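Local coordinates for importin-95 (Chaetomium thermophilum, PDB 4XRI), which probably ferries cargo proteins into the nucleus as a flexible HEAT-repeat transport receptor of the importin-beta family, with small GTPase binding expected of it, at residues 278-283 and 334-339; 248-253 and 289-294; 817-822 and 862-867; 299-304 and 317-322. The protein carries 2 engineered substitutions. All blocks are in the same frame, centred on the assembly; numbering follows the deposited sequence.

Contact 1: 278-283 and 334-339; sequences LGMKSD and PVLLQL
Met280, on the last turn of helix 265-280, drives its methyl group into the side of helix 324-340, where Val335 and Leu336 receive it. CE lies 3.6 Å from Val335 CG1 and equally 3.6 Å from Leu336 CD2, so the thioether ends in the angle between two branched side chains. The torsions explain the approach: the chain runs straight through chi2 and then bends at chi3 (58°), which swings CE off the line of the preceding atoms. Val335 CG1 also packs on the root of the same side chain, 3.8 Å from Met280 CB; the bent methionine therefore touches this one methyl at both ends. Met280 and Val335 cross obliquely rather than running alongside each other.

Lys281, the first residue to leave helical geometry, covers the other branch. Its CD sits 4.2 Å from Val335 CG2, and CG touches both methyls, so the aliphatic part of the lysine lies against the valine. Bends at chi3 and chi4 then carry NZ toward Gln338, whose side chain crosses that of the lysine at about a right angle; the 3.6 Å between Lys281 NZ and Gln338 OE1 is proximity without a hydrogen bond, at the exposed margin of the contact. One turn beyond Val335, Leu339 brings its CD1 to 4.1 Å from the backbone O of Met280.

Helix 285-310 packs against both partners, with Ala291 and Trp295 touching Met280 and Val292 against Leu339. Helix 354-369 also packs on helix 324-340, meeting Leu336 through Cys361 and Leu339 through Ile354 and Ala358.

Contact 2: 248-253 and 289-294; sequences GAFGCL and KLAVEF
Phe250, Leu290 and Phe294 contribute most of the buried surface where helix 243-260 lies beside helix 285-310. The closest CA pair is Phe250 and Leu290, 6.0 Å apart. Both residues aim their CB atoms across the interface, and Phe250 CB meets Leu290 CB at 3.7 Å. The contact here is consequently between the roots of the side chains, and beyond it the two diverge. The Phe250 ring reaches Ala291, whose CB stands obliquely to it, 4.1 Å from CE1. Leu290 instead sends its branch past the phenylalanine: CG lies beside its own backbone N (chi1 -73°), and CD1 comes to 4.3 Å from Gly251 N, where the bare glycine backbone forms the opposing surface.

One turn further on, Phe294 takes over. Its CG is anti to the backbone N (chi1 174°), extending the ring toward helix 243-260, where Leu253 CG approaches CE1 to 3.9 Å, again obliquely. No hydrogen bond joins the two segments, but Asn254, the residue following segment 248-253, bonds through ND2 to Leu290 O, adding a polar tie to an otherwise apolar interface. Leu272 and Thr276 of helix 265-280 close in on Leu253 and Phe294 respectively.

The segment axes come within 9.1 Å and run only 14° from parallel. The intervening helix 265-280 returns the chain between them, so helices next but one in sequence stack side by side in the same direction, the arrangement by which HEAT repeats build a superhelical solenoid.

Contact 3: 817-822 and 862-867; sequences GVIGDL and RWAREQ
Trp863 lies flat against Gly820 where helices 809-825 and 855-872 pack in the C-terminal part of this HEAT-repeat solenoid, their segment axes 8.3 Å apart and crossing at 31°. The CB of Trp863 leaves its helix to one side of the partner, and with CG anti to the backbone N the indole is carried across to Gly820. The pyrrole side stays back, and the six-membered ring does the touching. CE3 reaches Gly820 CA at 4.1 Å, and CZ2 lies 3.8 Å from Gly820 C. CZ3, further out, comes to 3.4 Å from Gly817 O, a carbonyl that already accepts the helical bond from Asp821 N. CH2, at the tip, meets Gly820 C at 3.3 Å, while Asp821 OD1 lies at the ring edge, near its plane, also 3.3 Å from CH2. A carboxylate oxygen there probably gains from the slightly positive ring hydrogens.

Gly820 CA sits over the face, 3.8 Å from the centroid of the Trp863 six-membered ring and 23° off its normal, a CH-pi contact made possible by the absence of a side chain. Gln867 CG backs onto the same face nearer the rim, so glycine and glutamine together pin the indole from one side. Bent at chi2, the glutamine then turns its amide to the glycine carbonyl: Gln867 NE2 donates to Gly820 O over 3.1 Å, through a bent N-H...O angle of 142°, from above the carbonyl plane.

Contact 4: 299-304 and 317-322; sequences CEEEIA and QMRPFY
Phe321 and Glu302 make the close part of this contact, which in the HEAT-repeat solenoid folds the loop after helix 285-310 back along that same helix. The phenylalanine presents its ring edge: CE1 lies 3.6 Å from Glu302 CB, near the ring plane, and 3.9 Å from CG. With Phe321 CG anti to the backbone N (chi1 -178°), the ring extends toward the helix and crosses the glutamate at about a right angle. The extended glutamate runs on past it to Phe324 N and Ala325 N, at the start of helix 324-340, and to the hydroxyl of Tyr261. Several bonds thus grip this buried carboxylate, holding the side chain on which the ring edge rests.

Arg319 makes the looser side, toward the surface. Its salt bridge to Glu301 is long, the carboxylate and guanidinium planes stand 76° apart, and no hydrogen bond links the two segments. Electrostatic attraction without close docking is the likely result. The stronger partner of the arginine is Asp308, further along helix 285-310, which binds NH1. Beside the helix Arg319 NH1 stays 4.0 Å from Ala304 C, while Arg319 NH2 stands 3.9 Å from Glu301 OE1.

How the contacts relate
Helix 285-310 unites three of the four contacts: it supplies one side of contact 2 and of contact 4, and packs against contact 1, which touches contact 2 directly through Ala291 and Val292. Contact 2 is the most buried and is wholly apolar between its segments. Contact 1 is partly buried, grading from a methionine-centred apolar patch to a polar margin, whereas contact 4 lies at the surface and mixes an aromatic edge with charges. Contact 3 stands apart, its centre about 61 Å from that of contact 1, on the opposite side of the chain's centre. There helix packing resembles contact 2 in direction but combines a glycine, an indole face and a direct hydrogen bond.

Contact 1: 278-283 and 334-339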
loop_
_atom_site.group_PDB
_atom_site.type_symbol
_atom_site.label_atom_id
_atom_site.label_comp_id
_atom_site.label_asym_id
_atom_site.label_seq_id
_atom_site.Cartn_x
_atom_site.Cartn_y
_atom_site.Cartn_z
ATOM N N LEU A 278 6.403 -14.119 -29.115
ATOM C CA LEU A 278 7.741 -14.666 -29.297
ATOM C C LEU A 278 8.583 -14.464 -28.045
ATOM O O LEU A 278 9.336 -15.348 -27.642
ATOM C CB LEU A 278 8.433 -14.017 -30.502
ATOM C CG LEU A 278 7.860 -14.260 -31.901
ATOM C CD1 LEU A 278 8.708 -13.547 -32.944
ATOM C CD2 LEU A 278 7.780 -15.749 -32.199
ATOM N N GLY A 279 8.451 -13.292 -27.433
ATOM C CA GLY A 279 9.214 -12.958 -26.244
ATOM C C GLY A 279 8.901 -13.855 -25.063
ATOM O O GLY A 279 9.796 -14.258 -24.325
ATOM N N MET A 280 7.622 -14.167 -24.883
ATOM C CA MET A 280 7.184 -15.012 -23.777
ATOM C C MET A 280 7.697 -16.441 -23.912
ATOM O O MET A 280 7.874 -17.143 -22.916
ATOM C CB MET A 280 5.657 -15.022 -23.684
ATOM C CG MET A 280 5.050 -13.708 -23.231
ATOM S SD MET A 280 3.257 -13.787 -23.112
ATOM C CE MET A 280 3.066 -15.131 -21.949
ATOM N N LYS A 281 7.939 -16.864 -25.147
ATOM C CA LYS A 281 8.367 -18.231 -25.416
ATOM C C LYS A 281 9.884 -18.333 -25.557
ATOM O O LYS A 281 10.410 -19.369 -25.960
ATOM C CB LYS A 281 7.686 -18.757 -26.682
ATOM C CG LYS A 281 6.168 -18.714 -26.621
ATOM C CD LYS A 281 5.548 -19.172 -27.928
ATOM C CE LYS A 281 5.869 -20.630 -28.204
ATOM N NZ LYS A 281 5.233 -21.536 -27.208
ATOM N N SER A 282 10.581 -17.254 -25.216
ATOM C CA SER A 282 12.033 -17.199 -25.359
ATOM C C SER A 282 12.754 -18.164 -24.425
ATOM O O SER A 282 12.271 -18.474 -23.337
ATOM C CB SER A 282 12.533 -15.778 -25.109
ATOM O OG SER A 282 13.949 -15.730 -25.095
ATOM N N ASP A 283 13.919 -18.631 -24.861
ATOM C CA ASP A 283 14.743 -19.527 -24.056
ATOM C C ASP A 283 15.450 -18.761 -22.948
ATOM O O ASP A 283 15.900 -19.345 -21.963
ATOM C CB ASP A 283 15.763 -20.255 -24.938
ATOM C CG ASP A 283 15.104 -21.163 -25.957
ATOM O OD1 ASP A 283 14.017 -21.703 -25.658
ATOM O OD2 ASP A 283 15.672 -21.337 -27.057
ATOM N N PRO A 334 -2.650 -19.730 -23.399
ATOM C CA PRO A 334 -1.992 -21.043 -23.437
ATOM C C PRO A 334 -0.491 -20.990 -23.142
ATOM O O PRO A 334 0.049 -21.943 -22.579
ATOM C CB PRO A 334 -2.244 -21.516 -24.873
ATOM C CG PRO A 334 -3.512 -20.868 -25.255
ATOM C CD PRO A 334 -3.465 -19.505 -24.609
ATOM N N VAL A 335 0.168 -19.894 -23.503
ATOM C CA VAL A 335 1.593 -19.741 -23.225
ATOM C C VAL A 335 1.831 -19.558 -21.730
ATOM O O VAL A 335 2.764 -20.132 -21.165
ATOM C CB VAL A 335 2.198 -18.547 -23.993
ATOM C CG1 VAL A 335 3.623 -18.286 -23.538
ATOM C CG2 VAL A 335 2.159 -18.808 -25.491
ATOM N N LEU A 336 0.976 -18.759 -21.097
ATOM C CA LEU A 336 1.049 -18.537 -19.656
ATOM C C LEU A 336 0.897 -19.843 -18.888
ATOM O O LEU A 336 1.646 -20.116 -17.950
ATOM C CB LEU A 336 -0.025 -17.542 -19.211
ATOM C CG LEU A 336 0.234 -16.074 -19.545
ATOM C CD1 LEU A 336 -0.979 -15.239 -19.184
ATOM C CD2 LEU A 336 1.469 -15.587 -18.807
ATOM N N LEU A 337 -0.085 -20.641 -19.295
ATOM C CA LEU A 337 -0.337 -21.942 -18.688
ATOM C C LEU A 337 0.869 -22.859 -18.833
ATOM O O LEU A 337 1.208 -23.611 -17.919
ATOM C CB LEU A 337 -1.573 -22.586 -19.319
ATOM C CG LEU A 337 -2.857 -21.779 -19.113
ATOM C CD1 LEU A 337 -3.981 -22.281 -19.997
ATOM C CD2 LEU A 337 -3.264 -21.824 -17.653
ATOM N N GLN A 338 1.512 -22.788 -19.994
ATOM C CA GLN A 338 2.716 -23.563 -20.260
ATOM C C GLN A 338 3.844 -23.136 -19.322
ATOM O O GLN A 338 4.634 -23.963 -18.860
ATOM C CB GLN A 338 3.141 -23.397 -21.721
ATOM C CG GLN A 338 3.894 -24.581 -22.290
ATOM C CD GLN A 338 4.276 -24.375 -23.743
ATOM O OE1 GLN A 338 4.291 -23.248 -24.239
ATOM N NE2 GLN A 338 4.581 -25.468 -24.437
ATOM N N LEU A 339 3.905 -21.839 -19.040
ATOM C CA LEU A 339 4.936 -21.289 -18.166
ATOM C C LEU A 339 4.706 -21.664 -16.708
ATOM O O LEU A 339 5.633 -21.632 -15.899
ATOM C CB LEU A 339 4.999 -19.768 -18.306
ATOM C CG LEU A 339 5.582 -19.239 -19.617
ATOM C CD1 LEU A 339 5.525 -17.721 -19.651
ATOM C CD2 LEU A 339 7.013 -19.731 -19.797
#

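Contact 2: 248-253 and 289-294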
loop_
_atom_site.group_PDB
_atom_site.type_symbol
_atom_site.label_atom_id
_atom_site.label_comp_id
_atom_site.label_asym_id
_atom_site.label_seq_id
_atom_site.Cartn_x
_atom_site.Cartn_y
_atom_site.Cartn_z
ATOM N N GLY A 248 16.399 -4.855 -23.010
ATOM C CA GLY A 248 16.246 -3.413 -23.008
ATOM C C GLY A 248 15.047 -2.993 -23.832
ATOM O O GLY A 248 14.295 -2.096 -23.448
ATOM N N ALA A 249 14.861 -3.660 -24.967
ATOM C CA ALA A 249 13.749 -3.365 -25.867
ATOM C C ALA A 249 12.394 -3.631 -25.218
ATOM O O ALA A 249 11.484 -2.800 -25.293
ATOM C CB ALA A 249 13.881 -4.173 -27.138
ATOM N N PHE A 250 12.264 -4.789 -24.578
ATOM C CA PHE A 250 11.000 -5.179 -23.960
ATOM C C PHE A 250 10.675 -4.328 -22.742
ATOM O O PHE A 250 9.512 -4.028 -22.475
ATOM C CB PHE A 250 11.024 -6.654 -23.568
ATOM C CG PHE A 250 10.618 -7.575 -24.678
ATOM C CD1 PHE A 250 9.294 -7.661 -25.066
ATOM C CD2 PHE A 250 11.557 -8.348 -25.337
ATOM C CE1 PHE A 250 8.909 -8.502 -26.087
ATOM C CE2 PHE A 250 11.179 -9.195 -26.361
ATOM C CZ PHE A 250 9.853 -9.270 -26.738
ATOM N N GLY A 251 11.711 -3.936 -22.010
ATOM C CA GLY A 251 11.547 -3.037 -20.886
ATOM C C GLY A 251 11.049 -1.693 -21.373
ATOM O O GLY A 251 10.185 -1.073 -20.757
ATOM N N CYS A 252 11.607 -1.245 -22.494
ATOM C CA CYS A 252 11.178 -0.013 -23.145
ATOM C C CYS A 252 9.718 -0.122 -23.574
ATOM O O CYS A 252 8.927 0.804 -23.390
ATOM C CB CYS A 252 12.069 0.280 -24.356
ATOM S SG CYS A 252 11.941 1.939 -25.033
ATOM N N LEU A 253 9.372 -1.272 -24.143
ATOM C CA LEU A 253 8.032 -1.520 -24.652
ATOM C C LEU A 253 7.001 -1.522 -23.522
ATOM O O LEU A 253 5.893 -1.007 -23.678
ATOM C CB LEU A 253 8.003 -2.849 -25.411
ATOM C CG LEU A 253 6.851 -3.093 -26.384
ATOM C CD1 LEU A 253 6.676 -1.892 -27.300
ATOM C CD2 LEU A 253 7.119 -4.356 -27.198
ATOM N N LYS A 289 10.389 -13.088 -18.939
ATOM C CA LYS A 289 9.801 -12.351 -17.821
ATOM C C LYS A 289 9.238 -11.007 -18.258
ATOM O O LYS A 289 8.141 -10.618 -17.858
ATOM C CB LYS A 289 10.835 -12.120 -16.719
ATOM C CG LYS A 289 11.146 -13.321 -15.847
ATOM C CD LYS A 289 12.098 -12.910 -14.736
ATOM C CE LYS A 289 12.616 -14.100 -13.962
ATOM N NZ LYS A 289 13.548 -13.663 -12.886
ATOM N N LEU A 290 10.013 -10.297 -19.070
ATOM C CA LEU A 290 9.646 -8.962 -19.527
ATOM C C LEU A 290 8.446 -8.989 -20.468
ATOM O O LEU A 290 7.608 -8.082 -20.455
ATOM C CB LEU A 290 10.837 -8.302 -20.217
ATOM C CG LEU A 290 11.946 -7.855 -19.269
ATOM C CD1 LEU A 290 13.211 -7.500 -20.031
ATOM C CD2 LEU A 290 11.471 -6.671 -18.450
ATOM N N ALA A 291 8.370 -10.040 -21.277
ATOM C CA ALA A 291 7.274 -10.195 -22.219
ATOM C C ALA A 291 5.986 -10.568 -21.487
ATOM O O ALA A 291 4.905 -10.132 -21.870
ATOM C CB ALA A 291 7.620 -11.241 -23.270
ATOM N N VAL A 292 6.106 -11.373 -20.436
ATOM C CA VAL A 292 4.960 -11.693 -19.591
ATOM C C VAL A 292 4.498 -10.432 -18.873
ATOM O O VAL A 292 3.299 -10.169 -18.752
ATOM C CB VAL A 292 5.296 -12.794 -18.560
ATOM C CG1 VAL A 292 4.231 -12.856 -17.471
ATOM C CG2 VAL A 292 5.430 -14.135 -19.251
ATOM N N GLU A 293 5.468 -9.652 -18.406
ATOM C CA GLU A 293 5.196 -8.379 -17.753
ATOM C C GLU A 293 4.470 -7.417 -18.690
ATOM O O GLU A 293 3.653 -6.604 -18.249
ATOM C CB GLU A 293 6.503 -7.755 -17.255
ATOM C CG GLU A 293 6.393 -6.308 -16.790
ATOM C CD GLU A 293 5.558 -6.151 -15.532
ATOM O OE1 GLU A 293 5.363 -7.153 -14.811
ATOM O OE2 GLU A 293 5.097 -5.022 -15.263
ATOM N N PHE A 294 4.767 -7.517 -19.984
ATOM C CA PHE A 294 4.078 -6.716 -20.991
ATOM C C PHE A 294 2.576 -6.923 -20.912
ATOM O O PHE A 294 1.802 -5.962 -20.916
ATOM C CB PHE A 294 4.570 -7.060 -22.400
ATOM C CG PHE A 294 3.805 -6.367 -23.497
ATOM C CD1 PHE A 294 4.188 -5.111 -23.937
ATOM C CD2 PHE A 294 2.705 -6.972 -24.090
ATOM C CE1 PHE A 294 3.490 -4.471 -24.942
ATOM C CE2 PHE A 294 2.004 -6.334 -25.093
ATOM C CZ PHE A 294 2.399 -5.085 -25.520
#

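Contact 3: 817-822 and 862-867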
loop_
_atom_site.group_PDB
_atom_site.type_symbol
_atom_site.label_atom_id
_atom_site.label_comp_id
_atom_site.label_asym_id
_atom_site.label_seq_id
_atom_site.Cartn_x
_atom_site.Cartn_y
_atom_site.Cartn_z
ATOM N N GLY A 817 -25.470 15.567 9.574
ATOM C CA GLY A 817 -25.739 15.444 10.994
ATOM C C GLY A 817 -25.664 16.771 11.718
ATOM O O GLY A 817 -26.529 17.091 12.528
ATOM N N VAL A 818 -24.632 17.552 11.413
ATOM C CA VAL A 818 -24.432 18.845 12.059
ATOM C C VAL A 818 -25.521 19.842 11.668
ATOM O O VAL A 818 -26.004 20.605 12.509
ATOM C CB VAL A 818 -23.039 19.423 11.721
ATOM C CG1 VAL A 818 -22.984 20.924 11.973
ATOM C CG2 VAL A 818 -21.976 18.706 12.540
ATOM N N ILE A 819 -25.908 19.826 10.397
ATOM C CA ILE A 819 -26.996 20.672 9.917
ATOM C C ILE A 819 -28.275 20.399 10.706
ATOM O O ILE A 819 -28.939 21.321 11.176
ATOM C CB ILE A 819 -27.256 20.457 8.415
ATOM C CG1 ILE A 819 -26.108 21.042 7.590
ATOM C CG2 ILE A 819 -28.581 21.087 8.007
ATOM C CD1 ILE A 819 -26.172 20.667 6.124
ATOM N N GLY A 820 -28.599 19.120 10.862
ATOM C CA GLY A 820 -29.754 18.708 11.637
ATOM C C GLY A 820 -29.627 19.093 13.099
ATOM O O GLY A 820 -30.569 19.612 13.694
ATOM N N ASP A 821 -28.456 18.834 13.678
ATOM C CA ASP A 821 -28.179 19.188 15.070
ATOM C C ASP A 821 -28.382 20.676 15.312
ATOM O O ASP A 821 -28.975 21.075 16.314
ATOM C CB ASP A 821 -26.752 18.792 15.462
ATOM C CG ASP A 821 -26.551 17.293 15.501
ATOM O OD1 ASP A 821 -27.550 16.559 15.654
ATOM O OD2 ASP A 821 -25.390 16.848 15.386
ATOM N N LEU A 822 -27.888 21.493 14.387
ATOM C CA LEU A 822 -28.012 22.943 14.491
ATOM C C LEU A 822 -29.469 23.387 14.466
ATOM O O LEU A 822 -29.859 24.304 15.190
ATOM C CB LEU A 822 -27.239 23.629 13.364
ATOM C CG LEU A 822 -25.727 23.723 13.567
ATOM C CD1 LEU A 822 -25.045 24.268 12.324
ATOM C CD2 LEU A 822 -25.418 24.591 14.777
ATOM N N ARG A 862 -31.843 12.820 4.765
ATOM C CA ARG A 862 -33.286 13.019 4.801
ATOM C C ARG A 862 -33.694 13.746 6.073
ATOM O O ARG A 862 -34.535 14.647 6.040
ATOM C CB ARG A 862 -34.020 11.683 4.690
ATOM C CG ARG A 862 -33.993 11.106 3.290
ATOM C CD ARG A 862 -34.786 9.818 3.187
ATOM N NE ARG A 862 -34.809 9.329 1.813
ATOM C CZ ARG A 862 -34.858 8.045 1.474
ATOM N NH1 ARG A 862 -34.869 7.699 0.196
ATOM N NH2 ARG A 862 -34.888 7.109 2.413
ATOM N N TRP A 863 -33.093 13.356 7.193
ATOM C CA TRP A 863 -33.336 14.034 8.459
ATOM C C TRP A 863 -32.924 15.494 8.363
ATOM O O TRP A 863 -33.625 16.378 8.850
ATOM C CB TRP A 863 -32.583 13.348 9.600
ATOM C CG TRP A 863 -32.678 14.089 10.901
ATOM C CD1 TRP A 863 -33.817 14.399 11.584
ATOM C CD2 TRP A 863 -31.592 14.607 11.677
ATOM N NE1 TRP A 863 -33.510 15.081 12.735
ATOM C CE2 TRP A 863 -32.145 15.221 12.818
ATOM C CE3 TRP A 863 -30.201 14.612 11.522
ATOM C CZ2 TRP A 863 -31.367 15.835 13.793
ATOM C CZ3 TRP A 863 -29.426 15.221 12.493
ATOM C CH2 TRP A 863 -30.011 15.821 13.614
ATOM N N ALA A 864 -31.782 15.736 7.723
ATOM C CA ALA A 864 -31.284 17.090 7.525
ATOM C C ALA A 864 -32.280 17.919 6.725
ATOM O O ALA A 864 -32.593 19.044 7.098
ATOM C CB ALA A 864 -29.931 17.065 6.830
ATOM N N ARG A 865 -32.780 17.350 5.631
ATOM C CA ARG A 865 -33.765 18.028 4.795
ATOM C C ARG A 865 -35.004 18.404 5.598
ATOM O O ARG A 865 -35.471 19.542 5.544
ATOM C CB ARG A 865 -34.170 17.150 3.610
ATOM C CG ARG A 865 -35.378 17.678 2.852
ATOM C CD ARG A 865 -35.787 16.745 1.726
ATOM N NE ARG A 865 -35.939 15.369 2.185
ATOM C CZ ARG A 865 -36.340 14.364 1.411
ATOM N NH1 ARG A 865 -36.635 14.583 0.137
ATOM N NH2 ARG A 865 -36.447 13.143 1.915
ATOM N N GLU A 866 -35.523 17.434 6.346
ATOM C CA GLU A 866 -36.709 17.644 7.163
ATOM C C GLU A 866 -36.441 18.708 8.221
ATOM O O GLU A 866 -37.261 19.598 8.431
ATOM C CB GLU A 866 -37.152 16.337 7.821
ATOM C CG GLU A 866 -38.655 16.224 7.981
ATOM C CD GLU A 866 -39.362 16.124 6.645
ATOM O OE1 GLU A 866 -38.832 15.436 5.748
ATOM O OE2 GLU A 866 -40.438 16.739 6.490
ATOM N N GLN A 867 -35.287 18.620 8.875
ATOM C CA GLN A 867 -34.875 19.613 9.872
ATOM C C GLN A 867 -34.815 21.019 9.289
ATOM O O GLN A 867 -35.243 21.998 9.902
ATOM C CB GLN A 867 -33.511 19.239 10.449
ATOM C CG GLN A 867 -33.546 18.067 11.421
ATOM C CD GLN A 867 -34.270 18.390 12.718
ATOM O OE1 GLN A 867 -35.494 18.520 12.747
ATOM N NE2 GLN A 867 -33.511 18.521 13.802
#

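Contact 4: 299-304 and 317-322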
loop_
_atom_site.group_PDB
_atom_site.type_symbol
_atom_site.label_atom_id
_atom_site.label_comp_id
_atom_site.label_asym_id
_atom_site.label_seq_id
_atom_site.Cartn_x
_atom_site.Cartn_y
_atom_site.Cartn_z
ATOM N N CYS A 299 -3.020 -5.881 -19.027
ATOM C CA CYS A 299 -4.148 -6.312 -18.213
ATOM C C CYS A 299 -4.454 -5.315 -17.101
ATOM O O CYS A 299 -5.614 -4.985 -16.864
ATOM C CB CYS A 299 -3.879 -7.699 -17.624
ATOM S SG CYS A 299 -4.032 -9.040 -18.832
ATOM N N GLU A 300 -3.411 -4.835 -16.430
ATOM C CA GLU A 300 -3.575 -3.845 -15.371
ATOM C C GLU A 300 -4.241 -2.576 -15.894
ATOM O O GLU A 300 -5.176 -2.059 -15.283
ATOM C CB GLU A 300 -2.225 -3.508 -14.738
ATOM C CG GLU A 300 -1.707 -4.582 -13.794
ATOM C CD GLU A 300 -0.287 -4.323 -13.328
ATOM O OE1 GLU A 300 0.376 -3.433 -13.902
ATOM O OE2 GLU A 300 0.166 -5.010 -12.388
ATOM N N GLU A 301 -3.759 -2.089 -17.035
ATOM C CA GLU A 301 -4.336 -0.913 -17.678
ATOM C C GLU A 301 -5.804 -1.127 -18.014
ATOM O O GLU A 301 -6.649 -0.280 -17.720
ATOM C CB GLU A 301 -3.567 -0.560 -18.953
ATOM C CG GLU A 301 -2.286 0.208 -18.712
ATOM C CD GLU A 301 -2.536 1.589 -18.139
ATOM O OE1 GLU A 301 -3.340 2.344 -18.729
ATOM O OE2 GLU A 301 -1.938 1.911 -17.092
ATOM N N GLU A 302 -6.100 -2.263 -18.634
ATOM C CA GLU A 302 -7.452 -2.537 -19.096
ATOM C C GLU A 302 -8.406 -2.828 -17.937
ATOM O O GLU A 302 -9.594 -2.528 -18.021
ATOM C CB GLU A 302 -7.440 -3.694 -20.095
ATOM C CG GLU A 302 -6.666 -3.361 -21.366
ATOM C CD GLU A 302 -7.010 -4.255 -22.542
ATOM O OE1 GLU A 302 -7.225 -5.467 -22.335
ATOM O OE2 GLU A 302 -7.080 -3.738 -23.678
ATOM N N ILE A 303 -7.887 -3.391 -16.851
ATOM C CA ILE A 303 -8.692 -3.575 -15.646
ATOM C C ILE A 303 -9.108 -2.216 -15.085
ATOM O O ILE A 303 -10.266 -2.009 -14.714
ATOM C CB ILE A 303 -7.936 -4.370 -14.560
ATOM C CG1 ILE A 303 -7.849 -5.849 -14.940
ATOM C CG2 ILE A 303 -8.638 -4.238 -13.216
ATOM C CD1 ILE A 303 -6.831 -6.619 -14.126
ATOM N N ALA A 304 -8.153 -1.292 -15.036
ATOM C CA ALA A 304 -8.410 0.063 -14.559
ATOM C C ALA A 304 -9.423 0.774 -15.449
ATOM O O ALA A 304 -10.363 1.401 -14.958
ATOM C CB ALA A 304 -7.118 0.855 -14.493
ATOM N N GLN A 317 -17.191 10.501 -21.085
ATOM C CA GLN A 317 -16.238 10.310 -19.999
ATOM C C GLN A 317 -15.483 8.986 -20.127
ATOM O O GLN A 317 -14.564 8.716 -19.354
ATOM C CB GLN A 317 -16.947 10.359 -18.643
ATOM C CG GLN A 317 -17.791 11.598 -18.395
ATOM C CD GLN A 317 -18.442 11.587 -17.021
ATOM O OE1 GLN A 317 -19.440 10.901 -16.797
ATOM N NE2 GLN A 317 -17.867 12.342 -16.091
ATOM N N MET A 318 -15.876 8.159 -21.093
ATOM C CA MET A 318 -15.238 6.860 -21.287
ATOM C C MET A 318 -13.797 7.019 -21.753
ATOM O O MET A 318 -13.502 7.828 -22.628
ATOM C CB MET A 318 -16.017 6.011 -22.298
ATOM C CG MET A 318 -17.470 5.776 -21.941
ATOM S SD MET A 318 -17.787 4.351 -20.891
ATOM C CE MET A 318 -17.749 3.034 -22.102
ATOM N N ARG A 319 -12.902 6.245 -21.151
ATOM C CA ARG A 319 -11.522 6.175 -21.606
ATOM C C ARG A 319 -11.440 5.232 -22.800
ATOM O O ARG A 319 -12.227 4.290 -22.899
ATOM C CB ARG A 319 -10.598 5.697 -20.483
ATOM C CG ARG A 319 -10.672 6.519 -19.215
ATOM C CD ARG A 319 -9.908 5.839 -18.095
ATOM N NE ARG A 319 -8.513 5.594 -18.454
ATOM C CZ ARG A 319 -7.662 4.898 -17.710
ATOM N NH1 ARG A 319 -8.063 4.372 -16.560
ATOM N NH2 ARG A 319 -6.412 4.723 -18.116
ATOM N N PRO A 320 -10.495 5.491 -23.718
ATOM C CA PRO A 320 -10.262 4.576 -24.841
ATOM C C PRO A 320 -9.964 3.151 -24.373
ATOM O O PRO A 320 -9.130 2.956 -23.494
ATOM C CB PRO A 320 -9.050 5.194 -25.547
ATOM C CG PRO A 320 -9.141 6.645 -25.228
ATOM C CD PRO A 320 -9.691 6.721 -23.831
ATOM N N PHE A 321 -10.657 2.176 -24.954
ATOM C CA PHE A 321 -10.508 0.775 -24.567
ATOM C C PHE A 321 -10.521 -0.114 -25.805
ATOM O O PHE A 321 -11.468 -0.078 -26.591
ATOM C CB PHE A 321 -11.621 0.369 -23.594
ATOM C CG PHE A 321 -11.519 -1.048 -23.108
ATOM C CD1 PHE A 321 -10.596 -1.396 -22.137
ATOM C CD2 PHE A 321 -12.353 -2.030 -23.613
ATOM C CE1 PHE A 321 -10.499 -2.697 -21.686
ATOM C CE2 PHE A 321 -12.263 -3.333 -23.164
ATOM C CZ PHE A 321 -11.334 -3.668 -22.201
ATOM N N TYR A 322 -9.470 -0.915 -25.972
ATOM C CA TYR A 322 -9.265 -1.652 -27.215
ATOM C C TYR A 322 -9.389 -3.164 -27.064
ATOM O O TYR A 322 -9.249 -3.895 -28.043
ATOM C CB TYR A 322 -7.890 -1.319 -27.795
ATOM C CG TYR A 322 -7.655 0.157 -28.010
ATOM C CD1 TYR A 322 -8.567 0.929 -28.718
ATOM C CD2 TYR A 322 -6.521 0.779 -27.504
ATOM C CE1 TYR A 322 -8.354 2.282 -28.917
ATOM C CE2 TYR A 322 -6.299 2.127 -27.696
ATOM C CZ TYR A 322 -7.218 2.875 -28.403
ATOM O OH TYR A 322 -6.990 4.219 -28.593
#